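Probable leucine/isoleucine/valine-binding protein (Rhodopirellula baltica, PDB 4KV7) probably binds branched-chain amino acids or related small ligands, as a periplasmic binding protein of the leucine-binding family. Local coordinates at residues A219-G224 with Q244-S249; V268-V273 with S358-V363. The protein carries 1 engineered substitution. All coordinates share one frame; numbering follows the deposited sequence.

Both interactions belong to one mixed beta sheet, in the same lobe of a periplasmic binding protein. Their centres lie about 12 Å apart. Interaction 1 pairs strands 219-223 and 244-247, and interaction 2 pairs strand 268-271 with strand 361-365. Strands 244-247 and 268-271 are neighbours, so the two contacts together make one continuous sheet from strand 219-223 to strand 361-365. Ala247 N lies 2.8 Å from Val268 O, and Ala247 O lies 2.9 Å from Thr270 N, both probable hydrogen bonds. Both segments of interaction 1 precede those of interaction 2 in the chain. The first links strands close in sequence, while the second ties a late strand back into the sheet. Helix 138-151 packs against residues of both.

Interaction 1: A219-G224 with Q244-S249; sequences AVIMVG and QFLAVS
Val220 and Phe245 pair in a parallel beta ladder, part of a beta-alpha-beta unit whose two strands are joined through helix 226-238. Four backbone bonds hold the ladder. The shortest runs from Met222 N to Leu246 O at 2.7 Å, and the last from Val248 N to Met222 O.

Met222, present as selenomethionine, can be followed outward. Its CB and CG pass beside Leu246 O. CG stands anti to the carbonyl carbon (chi1 -57°), and the extended chain that follows brings Met222 SE to Phe245 CD1 at 3.8 Å, in an oblique Met-aromatic contact. A bend at chi3 (-55°) turns CE toward Ala247, where Met222 CE meets Ala247 CB at 3.7 Å. Cys229 and Ile233 of helix 226-238 also touch this side chain. Phe245 CD1 is shared, since Val220 CB lies 3.8 Å from it as well. Leu232 and Ala236 of the same helix pack on the Phe245 ring.

The other face of the sheet carries Ala219, Ile221 and Leu246. Met145 of helix 138-151 touches the last two. Here the branch of Leu246 that reaches across is CD1, 4.0 Å from Ala219 CB and 4.2 Å from Ile221 CG1.

Interaction 2: V268-V273 with S358-V363; sequences VATQVV and SKVWPV
Val363 and Ala269 form a hydrogen-bonded antiparallel pair, as do Trp361 and Gln271, with the strand axes at 155° and the non-hydrogen-bonded pair Thr270-Pro362 between them. Ala269 N to Val363 O and Val363 N to Ala269 O both measure 2.9 Å. Trp361 N reaches Gln271 O in a nearly straight bond. Gln271 N instead meets Trp361 O from above the carbonyl plane.

The Trp361 indole lies between two chain parts. Val273 C sits over one face, 3.3 Å from Trp361 CE3 and offset toward the rim. Lys359 CG lies over the opposite face, also toward the rim. Trp361 CZ3 is 3.4 Å from Val272 O. An alanine in place of Trp361 would probably leave the Val273 carbonyl and the Lys359 chain without the flat surface between them.

Gln271 CG stands anti to the carbonyl carbon (chi1 -52°), and Gln271 CG meets Val363 CG1 at 4.0 Å. The two side chains cross at about a right angle. On the face that carries Thr270 and Pro362, Thr270 CB is met by Val360 CG1 at 3.7 Å. Thr270 OG1 bonds to Glu141 of helix 138-151. One water donates to both Val272 O and Lys359 O, just past strand 268-271 and before strand 361-365.

Strand 361-365 thus adds an antiparallel strand beside the parallel strands of an alpha/beta lobe, within the periplasmic binding protein fold.

Interaction 1: A219-G224 with Q244-S249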
loop_
_atom_site.group_PDB
_atom_site.type_symbol
_atom_site.label_atom_id
_atom_site.label_comp_id
_atom_site.label_asym_id
_atom_site.label_seq_id
_atom_site.Cartn_x
_atom_site.Cartn_y
_atom_site.Cartn_z
ATOM N N ALA A 219 -6.137 -6.920 -21.649
ATOM C CA ALA A 219 -5.762 -6.178 -20.464
ATOM C C ALA A 219 -5.091 -7.152 -19.525
ATOM O O ALA A 219 -5.534 -8.300 -19.401
ATOM C CB ALA A 219 -6.998 -5.576 -19.792
ATOM N N VAL A 220 -4.029 -6.703 -18.867
ATOM C CA VAL A 220 -3.341 -7.513 -17.875
ATOM C C VAL A 220 -3.245 -6.723 -16.579
ATOM O O VAL A 220 -2.611 -5.665 -16.520
ATOM C CB VAL A 220 -1.932 -7.933 -18.338
ATOM C CG1 VAL A 220 -1.204 -8.679 -17.238
ATOM C CG2 VAL A 220 -2.022 -8.798 -19.587
ATOM N N ILE A 221 -3.898 -7.245 -15.545
ATOM C CA ILE A 221 -3.863 -6.685 -14.205
ATOM C C ILE A 221 -2.675 -7.286 -13.470
ATOM O O ILE A 221 -2.559 -8.509 -13.319
ATOM C CB ILE A 221 -5.205 -6.934 -13.470
ATOM C CG1 ILE A 221 -6.310 -6.107 -14.138
ATOM C CG2 ILE A 221 -5.094 -6.572 -11.995
ATOM C CD1 ILE A 221 -7.740 -6.445 -13.692
HETATM N N MSE A 222 -1.785 -6.407 -13.023
HETATM C CA MSE A 222 -0.532 -6.811 -12.390
HETATM C C MSE A 222 -0.618 -6.681 -10.879
HETATM O O MSE A 222 -0.775 -5.576 -10.335
HETATM C CB MSE A 222 0.627 -5.972 -12.923
HETATM C CG MSE A 222 0.765 -6.049 -14.431
HETATM SE SE MSE A 222 2.331 -5.166 -15.169
HETATM C CE MSE A 222 2.035 -3.404 -14.408
ATOM N N VAL A 223 -0.529 -7.823 -10.213
ATOM C CA VAL A 223 -0.561 -7.889 -8.760
ATOM C C VAL A 223 0.827 -8.365 -8.334
ATOM O O VAL A 223 1.046 -9.536 -8.025
ATOM C CB VAL A 223 -1.683 -8.837 -8.256
ATOM C CG1 VAL A 223 -1.804 -8.741 -6.754
ATOM C CG2 VAL A 223 -3.025 -8.519 -8.927
ATOM N N GLY A 224 1.776 -7.436 -8.375
ATOM C CA GLY A 224 3.165 -7.766 -8.168
ATOM C C GLY A 224 3.926 -6.594 -7.603
ATOM O O GLY A 224 3.325 -5.688 -7.033
ATOM N N GLN A 244 -3.300 -3.579 -22.573
ATOM C CA GLN A 244 -3.346 -2.546 -21.550
ATOM C C GLN A 244 -2.878 -3.155 -20.236
ATOM O O GLN A 244 -3.489 -4.100 -19.738
ATOM C CB GLN A 244 -4.771 -2.025 -21.388
ATOM C CG GLN A 244 -4.933 -1.033 -20.249
ATOM C CD GLN A 244 -4.197 0.268 -20.504
ATOM O OE1 GLN A 244 -4.521 0.998 -21.435
ATOM N NE2 GLN A 244 -3.216 0.576 -19.660
ATOM N N PHE A 245 -1.796 -2.620 -19.674
ATOM C CA PHE A 245 -1.313 -3.060 -18.369
ATOM C C PHE A 245 -1.914 -2.184 -17.288
ATOM O O PHE A 245 -1.997 -0.964 -17.450
ATOM C CB PHE A 245 0.216 -2.998 -18.307
ATOM C CG PHE A 245 0.898 -4.041 -19.146
ATOM C CD1 PHE A 245 0.908 -5.365 -18.737
ATOM C CD2 PHE A 245 1.522 -3.703 -20.335
ATOM C CE1 PHE A 245 1.531 -6.333 -19.487
ATOM C CE2 PHE A 245 2.150 -4.672 -21.094
ATOM C CZ PHE A 245 2.152 -5.991 -20.665
ATOM N N LEU A 246 -2.336 -2.807 -16.196
ATOM C CA LEU A 246 -2.870 -2.073 -15.048
ATOM C C LEU A 246 -2.188 -2.568 -13.788
ATOM O O LEU A 246 -2.231 -3.762 -13.489
ATOM C CB LEU A 246 -4.378 -2.277 -14.890
ATOM C CG LEU A 246 -5.239 -1.899 -16.099
ATOM C CD1 LEU A 246 -5.508 -3.099 -17.007
ATOM C CD2 LEU A 246 -6.545 -1.264 -15.647
ATOM N N ALA A 247 -1.588 -1.657 -13.029
ATOM C CA ALA A 247 -0.842 -2.006 -11.825
ATOM C C ALA A 247 -1.654 -1.650 -10.592
ATOM O O ALA A 247 -2.185 -0.536 -10.489
ATOM C CB ALA A 247 0.471 -1.253 -11.808
ATOM N N VAL A 248 -1.733 -2.564 -9.636
ATOM C CA VAL A 248 -2.330 -2.204 -8.351
ATOM C C VAL A 248 -1.375 -1.308 -7.572
ATOM O O VAL A 248 -0.183 -1.171 -7.909
ATOM C CB VAL A 248 -2.755 -3.427 -7.503
ATOM C CG1 VAL A 248 -3.796 -4.265 -8.251
ATOM C CG2 VAL A 248 -1.563 -4.265 -7.089
ATOM N N SER A 249 -1.891 -0.726 -6.499
ATOM C CA SER A 249 -1.152 0.227 -5.681
ATOM C C SER A 249 0.217 -0.272 -5.229
ATOM O O SER A 249 1.210 0.471 -5.262
ATOM C CB SER A 249 -1.999 0.565 -4.456
ATOM O OG SER A 249 -2.294 -0.620 -3.746
#

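Interaction 2: V268-V273 with S358-V363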
loop_
_atom_site.group_PDB
_atom_site.type_symbol
_atom_site.label_atom_id
_atom_site.label_comp_id
_atom_site.label_asym_id
_atom_site.label_seq_id
_atom_site.Cartn_x
_atom_site.Cartn_y
_atom_site.Cartn_z
ATOM N N VAL A 268 -1.826 2.137 -16.592
ATOM C CA VAL A 268 -2.749 2.673 -15.595
ATOM C C VAL A 268 -2.428 2.012 -14.266
ATOM O O VAL A 268 -2.171 0.811 -14.217
ATOM C CB VAL A 268 -4.212 2.402 -15.994
ATOM C CG1 VAL A 268 -5.167 2.740 -14.866
ATOM C CG2 VAL A 268 -4.569 3.190 -17.254
ATOM N N ALA A 269 -2.397 2.789 -13.195
ATOM C CA ALA A 269 -2.083 2.246 -11.878
ATOM C C ALA A 269 -3.056 2.811 -10.854
ATOM O O ALA A 269 -3.192 4.035 -10.726
ATOM C CB ALA A 269 -0.628 2.569 -11.481
ATOM N N THR A 270 -3.729 1.931 -10.118
ATOM C CA THR A 270 -4.660 2.386 -9.105
ATOM C C THR A 270 -3.921 2.708 -7.813
ATOM O O THR A 270 -3.096 1.915 -7.347
ATOM C CB THR A 270 -5.773 1.362 -8.839
ATOM O OG1 THR A 270 -5.209 0.057 -8.691
ATOM C CG2 THR A 270 -6.753 1.327 -9.992
ATOM N N GLN A 271 -4.233 3.860 -7.230
ATOM C CA GLN A 271 -3.642 4.286 -5.971
ATOM C C GLN A 271 -4.673 4.343 -4.858
ATOM O O GLN A 271 -5.875 4.494 -5.108
ATOM C CB GLN A 271 -2.981 5.657 -6.131
ATOM C CG GLN A 271 -2.005 5.755 -7.302
ATOM C CD GLN A 271 -0.953 4.669 -7.280
ATOM O OE1 GLN A 271 -0.318 4.428 -6.258
ATOM N NE2 GLN A 271 -0.760 4.005 -8.408
ATOM N N VAL A 272 -4.187 4.251 -3.625
ATOM C CA VAL A 272 -5.029 4.344 -2.445
ATOM C C VAL A 272 -4.893 5.703 -1.762
ATOM O O VAL A 272 -5.401 5.903 -0.653
ATOM C CB VAL A 272 -4.743 3.201 -1.454
ATOM C CG1 VAL A 272 -5.071 1.856 -2.092
ATOM C CG2 VAL A 272 -3.292 3.250 -0.976
ATOM N N VAL A 273 -4.224 6.620 -2.446
ATOM C CA VAL A 273 -4.030 8.001 -2.009
ATOM C C VAL A 273 -4.249 8.893 -3.229
ATOM O O VAL A 273 -4.110 8.430 -4.365
ATOM C CB VAL A 273 -2.595 8.237 -1.460
ATOM C CG1 VAL A 273 -2.368 7.422 -0.188
ATOM C CG2 VAL A 273 -1.542 7.904 -2.516
ATOM N N SER A 358 -12.247 3.738 1.395
ATOM C CA SER A 358 -12.461 2.797 0.282
ATOM C C SER A 358 -12.133 3.447 -1.057
ATOM O O SER A 358 -12.392 2.871 -2.110
ATOM C CB SER A 358 -13.898 2.264 0.253
ATOM O OG SER A 358 -14.125 1.305 1.272
ATOM N N LYS A 359 -11.557 4.644 -1.025
ATOM C CA LYS A 359 -11.360 5.400 -2.250
ATOM C C LYS A 359 -10.170 4.884 -3.051
ATOM O O LYS A 359 -9.107 4.572 -2.501
ATOM C CB LYS A 359 -11.190 6.881 -1.936
ATOM C CG LYS A 359 -11.338 7.802 -3.133
ATOM C CD LYS A 359 -11.888 9.156 -2.701
ATOM C CE LYS A 359 -11.887 10.157 -3.838
ATOM N NZ LYS A 359 -12.264 11.518 -3.347
ATOM N N VAL A 360 -10.372 4.794 -4.357
ATOM C CA VAL A 360 -9.349 4.341 -5.288
ATOM C C VAL A 360 -9.142 5.461 -6.300
ATOM O O VAL A 360 -10.106 5.923 -6.928
ATOM C CB VAL A 360 -9.790 3.044 -5.991
ATOM C CG1 VAL A 360 -8.811 2.660 -7.096
ATOM C CG2 VAL A 360 -9.954 1.914 -4.970
ATOM N N TRP A 361 -7.894 5.908 -6.443
ATOM C CA TRP A 361 -7.538 6.992 -7.344
ATOM C C TRP A 361 -6.705 6.447 -8.485
ATOM O O TRP A 361 -5.509 6.208 -8.309
ATOM C CB TRP A 361 -6.674 8.011 -6.616
ATOM C CG TRP A 361 -7.366 8.983 -5.709
ATOM C CD1 TRP A 361 -7.832 10.225 -6.041
ATOM C CD2 TRP A 361 -7.607 8.834 -4.303
ATOM N NE1 TRP A 361 -8.354 10.846 -4.939
ATOM C CE2 TRP A 361 -8.230 10.012 -3.856
ATOM C CE3 TRP A 361 -7.364 7.808 -3.381
ATOM C CZ2 TRP A 361 -8.603 10.200 -2.532
ATOM C CZ3 TRP A 361 -7.727 7.999 -2.070
ATOM C CH2 TRP A 361 -8.343 9.182 -1.652
ATOM N N PRO A 362 -7.308 6.229 -9.661
ATOM C CA PRO A 362 -6.497 5.738 -10.781
ATOM C C PRO A 362 -5.604 6.832 -11.353
ATOM O O PRO A 362 -5.985 8.003 -11.379
ATOM C CB PRO A 362 -7.536 5.303 -11.817
ATOM C CG PRO A 362 -8.750 6.079 -11.488
ATOM C CD PRO A 362 -8.731 6.369 -10.011
ATOM N N VAL A 363 -4.408 6.452 -11.791
ATOM C CA VAL A 363 -3.530 7.381 -12.479
ATOM C C VAL A 363 -3.076 6.778 -13.794
ATOM O O VAL A 363 -3.000 5.556 -13.938
ATOM C CB VAL A 363 -2.303 7.813 -11.626
ATOM C CG1 VAL A 363 -2.750 8.393 -10.283
ATOM C CG2 VAL A 363 -1.312 6.667 -11.434
HETATM O O HOH W 1 -7.845 4.498 -0.069
#